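Side-chain contacts in protein involved in catabolism of external DNA (Legionella pneumophila subsp. pneumophila, PDB 2OO3), which probably methylates N6 of a single adenine in 23S ribosomal RNA, using S-adenosyl-L-methionine as methyl donor: residues K183-K188 with G192-W197; K212-S217 with M272-S277; R115-E120 with N151-P156. All blocks are in the same frame, centred on the assembly; numbering follows the deposited sequence.

How the contacts relate
All three contacts reach the same mixed sheet of the Rossmann-type methyltransferase fold. Contact 1 lies between the other two. Its centre is about 13 Å from that of contact 2 and about 12 Å from that of contact 3. Contacts 2 and 3 do not touch, and their nearest atoms are about 11 Å apart. Contacts 1 and 2 meet where Tyr-186 packs on Ile-216, and both reach one sulfate ion. Contacts 1 and 3 meet where Lys-188 NZ probably bonds Asn-151 O at 2.7 Å. Contact 3 is closest to the predicted S-adenosyl-L-methionine site: it contains Glu-120, and the side chain of Tyr-117 lies about 7 Å from Gly-146. Contact 2 is away from the annotated sites.

Contact 1: K183-K188 with G192-W197; sequences KNAYSK and GLYCVW. With SO4 (sulfate ion), chain C.
Helix segment 183-188 runs into a short loop that leads to strand segment 192-197. The backbones come nearest at Tyr-186 and Gly-192, whose CA atoms are 7.3 Å apart. Tyr-194 fills this gap and makes the contact with Ala-185 and Tyr-186. Its ring points from the strand to the helix, with CG anti to its own carbonyl carbon (chi1 -62°). Ring atom CE1 of Tyr-194 lies 3.9 Å from Ala-185 CB. Across the ring, Tyr-194 CE2 is 4.0 Å from Tyr-186 CD1 and meets the edge of the Tyr-186 ring near its plane. No hydrogen bond links the segments. The buried Tyr-194 OH sits 3.3 Å from Ala-185 O, but its hydrogen bond goes to Phe-189 O in the connecting loop. At most a weak hydrogen bond of 3.4 Å joins Tyr-186 OH to SO4 O2, and Ser-217 OG also lies near this hydroxyl. The contact packs the C-terminal end of helix 174-188 on the second strand of the beta-alpha-beta unit 161-165, 174-188, 193-200. Ile-163 of the first strand touches Tyr-194, while Ile-216 of helix 203-216 and Ile-243 of strand 237-243 pack on Tyr-186.

Contact 2: K212-S217 with M272-S277; sequences KMREIS and MIESGS. With SO4 (sulfate ion), chain C.
Arg-214 and Glu-274 form a long salt bridge at the protein surface. It spans from the end of helix 203-216 to strand 270-275, an outermost strand of the sheet. The contact is small: the two segments bury 44 Å² in total. The nearest CA atoms are those of Arg-214 and Gly-276, 7.8 Å apart. Arg-214 NH1 stands 4.0 Å from Glu-274 OE1. The carboxylate oxygen lies well out of the guanidinium plane, and no N-H points at it. The guanidinium and carboxylate planes are 86° apart, and the side chains cross at about a right angle. Glu-274 reaches over with an extended chain. Arg-214 is bent at both chi2 and chi3 (144° and 38°), which folds its guanidinium round toward the strand. Its side chain also touches Trp-241 of strand 237-243.

Glu-274 OE1 has a stronger partner in Arg-222 on the adjacent strand 220-226, with which it forms a salt bridge. The backbones of these two residues are hydrogen-bonded as well.

Where the helix ends, Ser-217 OG donates a hydrogen bond of 2.7 Å to SO4 O1. Ser-218, Lys-219 and Lys-278 also bond this sulfate, which probably came from the crystallisation liquor. They bind the anion at the helix end, well away from the Arg-214 and Glu-274 pair.

Between Arg-214 and Glu-274 the attraction is therefore one of charge alone. It is probably weakened by solvent, and it sets no precise orientation. Arg-222 probably does more to fix the carboxylate and to offset its charge.

Contact 3: R115-E120 with N151-P156; sequences RLYLCE and NALLPP
Leu-153 presses a methyl group onto the ring of Tyr-117, and this is the tight part of the contact. Leu-153 CD1 sits over the middle of one ring face, 3.6 Å from the centroid and 14° off the ring normal. This is a CH-pi contact. The second methyl, Leu-153 CD2, lies farther off, 4.0 Å from Tyr-117 CE1.

The side with Arg-115 is looser. Arg-115 NH2 only grazes Pro-156 CB, at 4.1 Å. A water fills in here: it accepts from Arg-115 NH2 at 3.2 Å, in the guanidinium plane, and donates to Leu-153 O at 2.8 Å. The bend of Arg-115 at chi3 (59°) turns the guanidinium toward this water. The main polar partner of Arg-115 is Glu-158, which forms a salt bridge with Arg-115 NE.

The strand leads to Glu-120, predicted to bind S-adenosyl-L-methionine, so the contact packs near the predicted cofactor site. It joins strand 115-119 to the end of helix 146-153 and the loop after it, which has a cis peptide bond before Pro-155. Phe-38 of the neighbouring strand 38-41 touches Arg-115, Tyr-117 and Pro-156. Strand 139-142 flanks the other side, with Asn-142 against Tyr-117.

Contact 1: K183-K188 with G192-W197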
loop_
_atom_site.group_PDB
_atom_site.type_symbol
_atom_site.label_atom_id
_atom_site.label_comp_id
_atom_site.label_asym_id
_atom_site.label_seq_id
_atom_site.Cartn_x
_atom_site.Cartn_y
_atom_site.Cartn_z
ATOM N N LYS A 183 -7.346 0.748 15.642
ATOM C CA LYS A 183 -8.569 0.650 16.423
ATOM C C LYS A 183 -8.961 2.022 16.975
ATOM O O LYS A 183 -10.141 2.413 16.894
ATOM C CB LYS A 183 -8.430 -0.386 17.561
ATOM C CG LYS A 183 -9.764 -0.615 18.326
ATOM C CD LYS A 183 -9.614 -1.756 19.337
ATOM C CE LYS A 183 -10.694 -1.716 20.369
ATOM N NZ LYS A 183 -10.482 -2.803 21.413
ATOM N N ASN A 184 -7.982 2.779 17.469
ATOM C CA ASN A 184 -8.270 4.091 18.068
ATOM C C ASN A 184 -8.784 5.060 17.006
ATOM O O ASN A 184 -9.772 5.760 17.232
ATOM C CB ASN A 184 -7.021 4.701 18.715
ATOM C CG ASN A 184 -7.232 6.157 19.134
ATOM O OD1 ASN A 184 -6.601 7.093 18.587
ATOM N ND2 ASN A 184 -8.152 6.361 20.089
ATOM N N ALA A 185 -8.088 5.068 15.859
ATOM C CA ALA A 185 -8.422 5.906 14.718
ATOM C C ALA A 185 -9.839 5.585 14.250
ATOM O O ALA A 185 -10.637 6.481 14.060
ATOM C CB ALA A 185 -7.412 5.669 13.592
ATOM N N TYR A 186 -10.137 4.296 14.083
ATOM C CA TYR A 186 -11.437 3.847 13.620
ATOM C C TYR A 186 -12.550 4.312 14.570
ATOM O O TYR A 186 -13.635 4.698 14.105
ATOM C CB TYR A 186 -11.453 2.320 13.484
ATOM C CG TYR A 186 -12.755 1.775 12.961
ATOM C CD1 TYR A 186 -13.005 1.682 11.584
ATOM C CD2 TYR A 186 -13.755 1.358 13.845
ATOM C CE1 TYR A 186 -14.203 1.191 11.122
ATOM C CE2 TYR A 186 -14.931 0.851 13.390
ATOM C CZ TYR A 186 -15.152 0.776 12.036
ATOM O OH TYR A 186 -16.352 0.296 11.603
ATOM N N SER A 187 -12.291 4.292 15.888
ATOM C CA SER A 187 -13.325 4.733 16.850
ATOM C C SER A 187 -13.760 6.191 16.612
ATOM O O SER A 187 -14.914 6.525 16.841
ATOM C CB SER A 187 -12.889 4.532 18.309
ATOM O OG SER A 187 -11.853 5.428 18.675
ATOM N N LYS A 188 -12.834 7.026 16.132
ATOM C CA LYS A 188 -13.065 8.462 15.877
ATOM C C LYS A 188 -13.528 8.737 14.444
ATOM O O LYS A 188 -14.135 9.760 14.174
ATOM C CB LYS A 188 -11.762 9.251 16.073
ATOM C CG LYS A 188 -11.217 9.288 17.490
ATOM C CD LYS A 188 -9.815 9.885 17.463
ATOM C CE LYS A 188 -9.678 10.920 18.563
ATOM N NZ LYS A 188 -8.705 11.969 18.174
ATOM N N GLY A 192 -13.818 5.999 7.494
ATOM C CA GLY A 192 -12.576 6.117 6.730
ATOM C C GLY A 192 -12.206 4.790 6.079
ATOM O O GLY A 192 -12.611 3.718 6.549
ATOM N N LEU A 193 -11.462 4.863 4.988
ATOM C CA LEU A 193 -10.968 3.662 4.298
ATOM C C LEU A 193 -9.558 3.448 4.831
ATOM O O LEU A 193 -8.685 4.294 4.599
ATOM C CB LEU A 193 -10.966 3.876 2.780
ATOM C CG LEU A 193 -10.955 2.597 1.910
ATOM C CD1 LEU A 193 -11.113 2.937 0.441
ATOM C CD2 LEU A 193 -9.705 1.767 2.121
ATOM N N TYR A 194 -9.368 2.391 5.619
ATOM C CA TYR A 194 -8.068 2.047 6.205
ATOM C C TYR A 194 -7.427 0.875 5.430
ATOM O O TYR A 194 -8.076 -0.137 5.186
ATOM C CB TYR A 194 -8.234 1.662 7.691
ATOM C CG TYR A 194 -8.783 2.807 8.544
ATOM C CD1 TYR A 194 -7.924 3.686 9.212
ATOM C CD2 TYR A 194 -10.164 3.029 8.663
ATOM C CE1 TYR A 194 -8.423 4.745 9.986
ATOM C CE2 TYR A 194 -10.673 4.112 9.455
ATOM C CZ TYR A 194 -9.789 4.950 10.098
ATOM O OH TYR A 194 -10.270 6.007 10.862
ATOM N N CYS A 195 -6.174 1.034 5.025
ATOM C CA CYS A 195 -5.468 -0.012 4.313
ATOM C C CYS A 195 -4.107 -0.212 4.973
ATOM O O CYS A 195 -3.246 0.665 4.924
ATOM C CB CYS A 195 -5.264 0.384 2.857
ATOM S SG CYS A 195 -4.437 -0.877 1.894
ATOM N N VAL A 196 -3.899 -1.370 5.582
ATOM C CA VAL A 196 -2.604 -1.637 6.235
ATOM C C VAL A 196 -1.942 -2.862 5.585
ATOM O O VAL A 196 -2.590 -3.906 5.403
ATOM C CB VAL A 196 -2.755 -1.797 7.772
ATOM C CG1 VAL A 196 -3.736 -2.909 8.125
ATOM C CG2 VAL A 196 -1.384 -2.011 8.485
ATOM N N TRP A 197 -0.679 -2.688 5.196
ATOM C CA TRP A 197 0.154 -3.755 4.655
ATOM C C TRP A 197 0.789 -4.508 5.831
ATOM O O TRP A 197 1.203 -3.883 6.836
ATOM C CB TRP A 197 1.262 -3.146 3.758
ATOM C CG TRP A 197 2.197 -4.204 3.209
ATOM C CD1 TRP A 197 1.973 -5.031 2.114
ATOM C CD2 TRP A 197 3.441 -4.617 3.785
ATOM N NE1 TRP A 197 3.028 -5.912 1.978
ATOM C CE2 TRP A 197 3.943 -5.674 2.983
ATOM C CE3 TRP A 197 4.166 -4.215 4.922
ATOM C CZ2 TRP A 197 5.142 -6.328 3.280
ATOM C CZ3 TRP A 197 5.380 -4.832 5.194
ATOM C CH2 TRP A 197 5.867 -5.871 4.364
HETATM S S SO4 C . -18.737 -2.991 12.171
HETATM O O1 SO4 C . -18.157 -2.607 10.889
HETATM O O2 SO4 C . -18.257 -2.063 13.194
HETATM O O3 SO4 C . -20.192 -2.903 12.063
HETATM O O4 SO4 C . -18.337 -4.339 12.557
#

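Contact 2: K212-S217 with M272-S277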
loop_
_atom_site.group_PDB
_atom_site.type_symbol
_atom_site.label_atom_id
_atom_site.label_comp_id
_atom_site.label_asym_id
_atom_site.label_seq_id
_atom_site.Cartn_x
_atom_site.Cartn_y
_atom_site.Cartn_z
ATOM N N LYS A 212 -6.210 -9.074 16.158
ATOM C CA LYS A 212 -6.489 -7.691 16.564
ATOM C C LYS A 212 -7.164 -6.888 15.448
ATOM O O LYS A 212 -8.105 -6.167 15.721
ATOM C CB LYS A 212 -5.221 -6.950 17.029
ATOM C CG LYS A 212 -4.522 -7.590 18.201
ATOM C CD LYS A 212 -5.517 -8.088 19.249
ATOM C CE LYS A 212 -5.777 -7.060 20.322
ATOM N NZ LYS A 212 -6.512 -7.683 21.463
ATOM N N MET A 213 -6.709 -7.038 14.205
ATOM C CA MET A 213 -7.356 -6.339 13.078
ATOM C C MET A 213 -8.823 -6.775 12.948
ATOM O O MET A 213 -9.722 -5.951 12.714
ATOM C CB MET A 213 -6.620 -6.605 11.747
ATOM C CG MET A 213 -5.245 -5.918 11.644
ATOM S SD MET A 213 -5.173 -4.099 12.008
ATOM C CE MET A 213 -6.467 -3.470 10.887
ATOM N N ARG A 214 -9.061 -8.072 13.133
ATOM C CA ARG A 214 -10.412 -8.612 12.975
ATOM C C ARG A 214 -11.389 -8.017 13.977
ATOM O O ARG A 214 -12.536 -7.770 13.635
ATOM C CB ARG A 214 -10.400 -10.137 13.024
ATOM C CG ARG A 214 -11.544 -10.783 12.289
ATOM C CD ARG A 214 -11.122 -12.110 11.571
ATOM N NE ARG A 214 -10.174 -12.896 12.352
ATOM C CZ ARG A 214 -8.960 -13.277 11.939
ATOM N NH1 ARG A 214 -8.534 -12.997 10.704
ATOM N NH2 ARG A 214 -8.179 -13.987 12.764
ATOM N N GLU A 215 -10.923 -7.715 15.180
ATOM C CA GLU A 215 -11.778 -7.120 16.215
ATOM C C GLU A 215 -12.301 -5.699 15.933
ATOM O O GLU A 215 -13.310 -5.280 16.515
ATOM C CB GLU A 215 -11.049 -7.170 17.563
ATOM C CG GLU A 215 -10.773 -8.626 18.017
ATOM C CD GLU A 215 -9.845 -8.724 19.223
ATOM O OE1 GLU A 215 -9.420 -7.666 19.764
ATOM O OE2 GLU A 215 -9.520 -9.864 19.625
ATOM N N ILE A 216 -11.623 -4.964 15.051
ATOM C CA ILE A 216 -11.932 -3.551 14.819
ATOM C C ILE A 216 -13.265 -3.368 14.076
ATOM O O ILE A 216 -14.110 -2.543 14.466
ATOM C CB ILE A 216 -10.779 -2.863 14.075
ATOM C CG1 ILE A 216 -9.501 -2.951 14.927
ATOM C CG2 ILE A 216 -11.132 -1.386 13.735
ATOM C CD1 ILE A 216 -8.240 -2.430 14.219
ATOM N N SER A 217 -13.456 -4.164 13.030
ATOM C CA SER A 217 -14.592 -4.041 12.152
ATOM C C SER A 217 -14.755 -5.292 11.318
ATOM O O SER A 217 -13.782 -5.933 10.917
ATOM C CB SER A 217 -14.427 -2.811 11.231
ATOM O OG SER A 217 -15.513 -2.731 10.333
ATOM N N MET A 272 -4.959 -15.538 -1.350
ATOM C CA MET A 272 -6.261 -15.705 -0.750
ATOM C C MET A 272 -6.907 -14.339 -0.532
ATOM O O MET A 272 -6.232 -13.300 -0.482
ATOM C CB MET A 272 -6.134 -16.445 0.582
ATOM C CG MET A 272 -5.394 -15.656 1.675
ATOM S SD MET A 272 -6.456 -14.594 2.715
ATOM C CE MET A 272 -6.808 -15.751 4.025
ATOM N N ILE A 273 -8.221 -14.357 -0.404
ATOM C CA ILE A 273 -9.034 -13.184 -0.183
ATOM C C ILE A 273 -10.079 -13.675 0.812
ATOM O O ILE A 273 -10.695 -14.742 0.597
ATOM C CB ILE A 273 -9.778 -12.730 -1.452
ATOM C CG1 ILE A 273 -8.813 -12.373 -2.569
ATOM C CG2 ILE A 273 -10.651 -11.486 -1.174
ATOM C CD1 ILE A 273 -9.538 -12.194 -3.865
ATOM N N GLU A 274 -10.246 -12.941 1.903
ATOM C CA GLU A 274 -11.222 -13.295 2.915
ATOM C C GLU A 274 -11.922 -12.032 3.373
ATOM O O GLU A 274 -11.281 -11.074 3.793
ATOM C CB GLU A 274 -10.497 -13.942 4.081
ATOM C CG GLU A 274 -11.241 -14.038 5.377
ATOM C CD GLU A 274 -10.476 -14.922 6.350
ATOM O OE1 GLU A 274 -9.723 -14.381 7.193
ATOM O OE2 GLU A 274 -10.573 -16.161 6.198
ATOM N N SER A 275 -13.243 -12.027 3.304
ATOM C CA SER A 275 -13.947 -10.853 3.735
ATOM C C SER A 275 -14.616 -11.078 5.081
ATOM O O SER A 275 -14.962 -12.221 5.463
ATOM C CB SER A 275 -14.954 -10.469 2.681
ATOM O OG SER A 275 -15.865 -11.540 2.523
ATOM N N GLY A 276 -14.803 -9.981 5.807
ATOM C CA GLY A 276 -15.432 -10.035 7.117
ATOM C C GLY A 276 -16.888 -10.430 7.055
ATOM O O GLY A 276 -17.477 -10.561 5.971
ATOM N N SER A 277 -17.499 -10.571 8.226
ATOM C CA SER A 277 -18.868 -11.079 8.289
ATOM C C SER A 277 -19.886 -10.131 7.687
ATOM O O SER A 277 -21.022 -10.534 7.405
ATOM C CB SER A 277 -19.232 -11.411 9.715
ATOM O OG SER A 277 -19.105 -10.269 10.531
HETATM S S SO4 C . -18.737 -2.991 12.171
HETATM O O1 SO4 C . -18.157 -2.607 10.889
HETATM O O2 SO4 C . -18.257 -2.063 13.194
HETATM O O3 SO4 C . -20.192 -2.903 12.063
HETATM O O4 SO4 C . -18.337 -4.339 12.557
#

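Contact 3: R115-E120 with N151-P156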
loop_
_atom_site.group_PDB
_atom_site.type_symbol
_atom_site.label_atom_id
_atom_site.label_comp_id
_atom_site.label_asym_id
_atom_site.label_seq_id
_atom_site.Cartn_x
_atom_site.Cartn_y
_atom_site.Cartn_z
ATOM N N ARG A 115 -6.306 16.471 -0.176
ATOM C CA ARG A 115 -5.206 16.896 0.698
ATOM C C ARG A 115 -4.391 15.698 1.089
ATOM O O ARG A 115 -4.944 14.738 1.664
ATOM C CB ARG A 115 -5.737 17.572 1.964
ATOM C CG ARG A 115 -4.663 18.032 2.900
ATOM C CD ARG A 115 -5.208 19.025 3.936
ATOM N NE ARG A 115 -6.282 18.422 4.718
ATOM C CZ ARG A 115 -6.159 17.951 5.959
ATOM N NH1 ARG A 115 -4.993 18.007 6.600
ATOM N NH2 ARG A 115 -7.222 17.422 6.558
ATOM N N LEU A 116 -3.094 15.749 0.778
ATOM C CA LEU A 116 -2.175 14.637 1.091
ATOM C C LEU A 116 -1.358 15.015 2.305
ATOM O O LEU A 116 -0.779 16.102 2.378
ATOM C CB LEU A 116 -1.212 14.325 -0.073
ATOM C CG LEU A 116 -1.785 13.772 -1.399
ATOM C CD1 LEU A 116 -2.489 14.860 -2.210
ATOM C CD2 LEU A 116 -0.669 13.104 -2.213
ATOM N N TYR A 117 -1.266 14.091 3.238
ATOM C CA TYR A 117 -0.484 14.302 4.406
ATOM C C TYR A 117 0.474 13.109 4.551
ATOM O O TYR A 117 0.048 11.957 4.784
ATOM C CB TYR A 117 -1.432 14.402 5.582
ATOM C CG TYR A 117 -0.819 14.960 6.817
ATOM C CD1 TYR A 117 -1.178 16.243 7.280
ATOM C CD2 TYR A 117 0.101 14.213 7.562
ATOM C CE1 TYR A 117 -0.631 16.749 8.446
ATOM C CE2 TYR A 117 0.647 14.718 8.726
ATOM C CZ TYR A 117 0.271 15.978 9.152
ATOM O OH TYR A 117 0.781 16.462 10.301
ATOM N N LEU A 118 1.767 13.380 4.409
ATOM C CA LEU A 118 2.756 12.316 4.349
ATOM C C LEU A 118 3.670 12.394 5.562
ATOM O O LEU A 118 4.236 13.459 5.837
ATOM C CB LEU A 118 3.605 12.461 3.081
ATOM C CG LEU A 118 2.834 12.588 1.752
ATOM C CD1 LEU A 118 3.753 12.895 0.555
ATOM C CD2 LEU A 118 1.921 11.309 1.489
ATOM N N CYS A 119 3.839 11.276 6.260
ATOM C CA CYS A 119 4.651 11.261 7.496
ATOM C C CYS A 119 5.865 10.389 7.289
ATOM O O CYS A 119 5.742 9.275 6.771
ATOM C CB CYS A 119 3.870 10.689 8.687
ATOM S SG CYS A 119 2.316 11.585 9.102
ATOM N N GLU A 120 7.017 10.860 7.740
ATOM C CA GLU A 120 8.208 10.029 7.714
ATOM C C GLU A 120 9.091 10.327 8.925
ATOM O O GLU A 120 9.475 11.467 9.148
ATOM C CB GLU A 120 9.000 10.217 6.394
ATOM C CG GLU A 120 10.376 9.491 6.359
ATOM C CD GLU A 120 10.285 7.986 6.701
ATOM O OE1 GLU A 120 9.304 7.294 6.286
ATOM O OE2 GLU A 120 11.209 7.498 7.398
ATOM N N ASN A 151 -4.152 9.670 15.658
ATOM C CA ASN A 151 -5.013 10.205 16.689
ATOM C C ASN A 151 -5.344 11.693 16.497
ATOM O O ASN A 151 -6.469 12.107 16.729
ATOM C CB ASN A 151 -4.363 9.925 18.050
ATOM C CG ASN A 151 -5.205 10.391 19.242
ATOM O OD1 ASN A 151 -4.669 11.045 20.165
ATOM N ND2 ASN A 151 -6.503 10.032 19.261
ATOM N N ALA A 152 -4.374 12.478 16.024
ATOM C CA ALA A 152 -4.519 13.934 15.920
ATOM C C ALA A 152 -5.282 14.410 14.685
ATOM O O ALA A 152 -5.893 15.501 14.709
ATOM C CB ALA A 152 -3.143 14.596 15.945
ATOM N N LEU A 153 -5.227 13.614 13.609
ATOM C CA LEU A 153 -5.648 14.060 12.280
ATOM C C LEU A 153 -7.001 13.533 11.849
ATOM O O LEU A 153 -7.489 13.929 10.799
ATOM C CB LEU A 153 -4.612 13.666 11.212
ATOM C CG LEU A 153 -3.204 14.250 11.400
ATOM C CD1 LEU A 153 -2.287 13.725 10.346
ATOM C CD2 LEU A 153 -3.231 15.770 11.357
ATOM N N LEU A 154 -7.605 12.650 12.653
ATOM C CA LEU A 154 -8.872 12.018 12.284
ATOM C C LEU A 154 -9.923 12.301 13.372
ATOM O O LEU A 154 -9.557 12.404 14.557
ATOM C CB LEU A 154 -8.677 10.511 12.059
ATOM C CG LEU A 154 -7.654 10.060 11.006
ATOM C CD1 LEU A 154 -7.533 8.546 10.987
ATOM C CD2 LEU A 154 -8.039 10.544 9.601
ATOM N N PRO A 155 -11.200 12.524 12.979
ATOM C CA PRO A 155 -11.721 12.618 11.615
ATOM C C PRO A 155 -11.266 13.910 10.934
ATOM O O PRO A 155 -11.149 14.941 11.602
ATOM C CB PRO A 155 -13.239 12.641 11.814
ATOM C CG PRO A 155 -13.428 13.231 13.199
ATOM C CD PRO A 155 -12.248 12.769 13.994
ATOM N N PRO A 156 -10.995 13.858 9.617
ATOM C CA PRO A 156 -10.503 15.044 8.930
ATOM C C PRO A 156 -11.671 15.949 8.564
ATOM O O PRO A 156 -12.794 15.453 8.415
ATOM C CB PRO A 156 -9.868 14.474 7.644
ATOM C CG PRO A 156 -10.620 13.220 7.374
ATOM C CD PRO A 156 -11.152 12.703 8.706
HETATM O O HOH W 1 -6.944 16.326 9.499
#